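Local coordinates for putative N-acetylneuraminate lyase ([Ruminococcus] gnavus ATCC 29149, PDB 6RB7), which is a putative member of the dihydrodipicolinate synthetase family, whose members share a (beta/alpha)8-barrel fold, at residues M32-Y38 against E217-F221. Numbering follows the deposited sequence.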
# COMPACT_ATOMS: atom_id res chain seq x y z
N MET A 32 -22.50 25.28 -23.80
CA MET A 32 -21.64 24.25 -23.17
C MET A 32 -20.71 23.65 -24.23
O MET A 32 -21.16 23.38 -25.36
CB MET A 32 -22.41 23.11 -22.51
CG MET A 32 -23.34 23.53 -21.40
SD MET A 32 -22.52 24.09 -19.90
CE MET A 32 -23.33 25.68 -19.67
N ARG A 33 -19.46 23.43 -23.87
CA ARG A 33 -18.45 22.78 -24.73
C ARG A 33 -19.02 21.46 -25.23
O ARG A 33 -19.55 20.69 -24.41
CB ARG A 33 -17.17 22.56 -23.91
CG ARG A 33 -16.13 21.77 -24.69
CD ARG A 33 -14.74 22.00 -24.18
NE ARG A 33 -14.58 21.61 -22.78
CZ ARG A 33 -13.46 21.83 -22.09
NH1 ARG A 33 -12.43 22.43 -22.69
NH2 ARG A 33 -13.41 21.47 -20.82
N ASN A 34 -18.90 21.20 -26.52
CA ASN A 34 -19.45 19.98 -27.18
C ASN A 34 -18.39 18.86 -27.15
O ASN A 34 -17.35 18.99 -27.82
CB ASN A 34 -19.88 20.31 -28.60
CG ASN A 34 -20.54 19.15 -29.31
OD1 ASN A 34 -20.19 18.00 -29.09
ND2 ASN A 34 -21.50 19.44 -30.17
N LEU A 35 -18.65 17.81 -26.37
CA LEU A 35 -17.69 16.67 -26.28
C LEU A 35 -18.30 15.41 -26.86
O LEU A 35 -17.87 14.31 -26.54
CB LEU A 35 -17.31 16.49 -24.80
CG LEU A 35 -16.58 17.69 -24.20
CD1 LEU A 35 -16.35 17.48 -22.72
CD2 LEU A 35 -15.28 17.95 -24.89
N GLU A 36 -19.31 15.54 -27.75
CA GLU A 36 -20.02 14.36 -28.28
C GLU A 36 -19.04 13.42 -28.98
O GLU A 36 -19.27 12.21 -28.96
CB GLU A 36 -21.13 14.80 -29.24
CG GLU A 36 -22.24 15.56 -28.55
CD GLU A 36 -22.88 14.81 -27.39
OE1 GLU A 36 -23.34 13.66 -27.59
OE2 GLU A 36 -22.88 15.36 -26.27
N LYS A 37 -18.01 13.94 -29.63
CA LYS A 37 -17.09 13.09 -30.43
C LYS A 37 -16.30 12.15 -29.52
O LYS A 37 -15.64 11.23 -30.02
CB LYS A 37 -16.18 13.93 -31.29
CG LYS A 37 -15.15 14.78 -30.57
CD LYS A 37 -14.32 15.50 -31.63
CE LYS A 37 -13.45 16.56 -31.06
NZ LYS A 37 -12.80 17.26 -32.19
N TYR A 38 -16.30 12.39 -28.20
CA TYR A 38 -15.55 11.54 -27.25
C TYR A 38 -16.46 10.52 -26.57
O TYR A 38 -15.91 9.70 -25.79
CB TYR A 38 -14.86 12.42 -26.21
CG TYR A 38 -13.87 13.37 -26.82
CD1 TYR A 38 -12.67 12.88 -27.32
CD2 TYR A 38 -14.11 14.73 -26.90
CE1 TYR A 38 -11.72 13.74 -27.86
CE2 TYR A 38 -13.18 15.58 -27.45
CZ TYR A 38 -11.97 15.09 -27.94
OH TYR A 38 -11.04 15.92 -28.49
N GLU A 217 -19.08 20.38 -18.90
CA GLU A 217 -18.10 20.76 -19.95
C GLU A 217 -16.87 19.87 -19.90
O GLU A 217 -15.95 20.15 -20.68
CB GLU A 217 -17.68 22.21 -19.80
CG GLU A 217 -18.85 23.12 -20.08
CD GLU A 217 -18.39 24.50 -20.44
OE1 GLU A 217 -17.81 25.16 -19.55
OE2 GLU A 217 -18.57 24.90 -21.58
N TYR A 218 -16.89 18.77 -19.13
CA TYR A 218 -15.77 17.83 -19.06
C TYR A 218 -16.31 16.44 -19.22
O TYR A 218 -17.50 16.19 -19.00
CB TYR A 218 -15.03 17.99 -17.71
CG TYR A 218 -14.38 19.32 -17.54
CD1 TYR A 218 -15.11 20.43 -17.14
CD2 TYR A 218 -13.03 19.48 -17.76
CE1 TYR A 218 -14.51 21.66 -16.98
CE2 TYR A 218 -12.41 20.70 -17.59
CZ TYR A 218 -13.15 21.80 -17.21
OH TYR A 218 -12.56 23.02 -17.07
N ILE A 219 -15.45 15.56 -19.71
CA ILE A 219 -15.78 14.13 -19.89
C ILE A 219 -14.82 13.29 -19.07
O ILE A 219 -13.60 13.55 -19.04
CB ILE A 219 -15.79 13.71 -21.37
CG1 ILE A 219 -16.24 12.27 -21.52
CG2 ILE A 219 -14.44 13.94 -22.04
CD1 ILE A 219 -16.60 11.89 -22.93
N ILE A 220 -15.39 12.29 -18.40
CA ILE A 220 -14.59 11.24 -17.74
C ILE A 220 -14.71 9.97 -18.57
O ILE A 220 -15.83 9.60 -18.98
CB ILE A 220 -15.01 10.99 -16.28
CG1 ILE A 220 -15.24 12.31 -15.52
CG2 ILE A 220 -13.98 10.09 -15.63
CD1 ILE A 220 -14.04 13.25 -15.50
N PHE A 221 -13.58 9.37 -18.89
CA PHE A 221 -13.55 8.09 -19.60
C PHE A 221 -13.34 6.95 -18.62
O PHE A 221 -12.44 7.02 -17.76
CB PHE A 221 -12.45 8.00 -20.64
CG PHE A 221 -12.40 9.11 -21.66
CD1 PHE A 221 -11.81 10.32 -21.37
CD2 PHE A 221 -12.99 8.94 -22.92
CE1 PHE A 221 -11.71 11.30 -22.33
CE2 PHE A 221 -12.94 9.95 -23.85
CZ PHE A 221 -12.31 11.13 -23.55
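With CG anti to the backbone N (chi1 175°) and a bend at chi3 (60°), the side chain of Arg33 reaches across to Glu217 and turns its guanidinium edge toward the carbonyl there. The case illustrates how a segment ahead of the first strand can pack against the N-terminal end of a (beta/alpha)8 barrel: residues 32-38, which lead into strand 41-43, lie against the start of strand 219-222. NE of Arg33 meets Glu217 O at 2.9 Å within the carbonyl plane, whereas NH2 approaches the same oxygen from above that plane. Both bonds lie close to the guanidinium plane, which should limit rotation of the group; Pro192 O and Val194 O accept further bonds from NH1 and NH2. The Glu217 carboxylate bonds the backbone instead, OE2 accepting from Arg33 N at 2.9 Å through its anti lone pair. Past the carbonyl, the guanidinium stands perpendicular to the Tyr218 ring in a cation-pi contact, with NH2 leading over one face. Deeper in, the contact becomes apolar. Leu35 CD1 lies in van der Waals contact with Glu217 O and the Tyr218 backbone. The same Leu35 CD1 is 4.0 Å from Ile219 CB. Tyr38 directs its hydroxyl to Asp166, while its CB and carbonyl oxygen face residues 217-221: Ile219 CD1 lies 3.8 Å from Tyr38 CB, and Phe221 CZ touches that same CB at 3.9 Å.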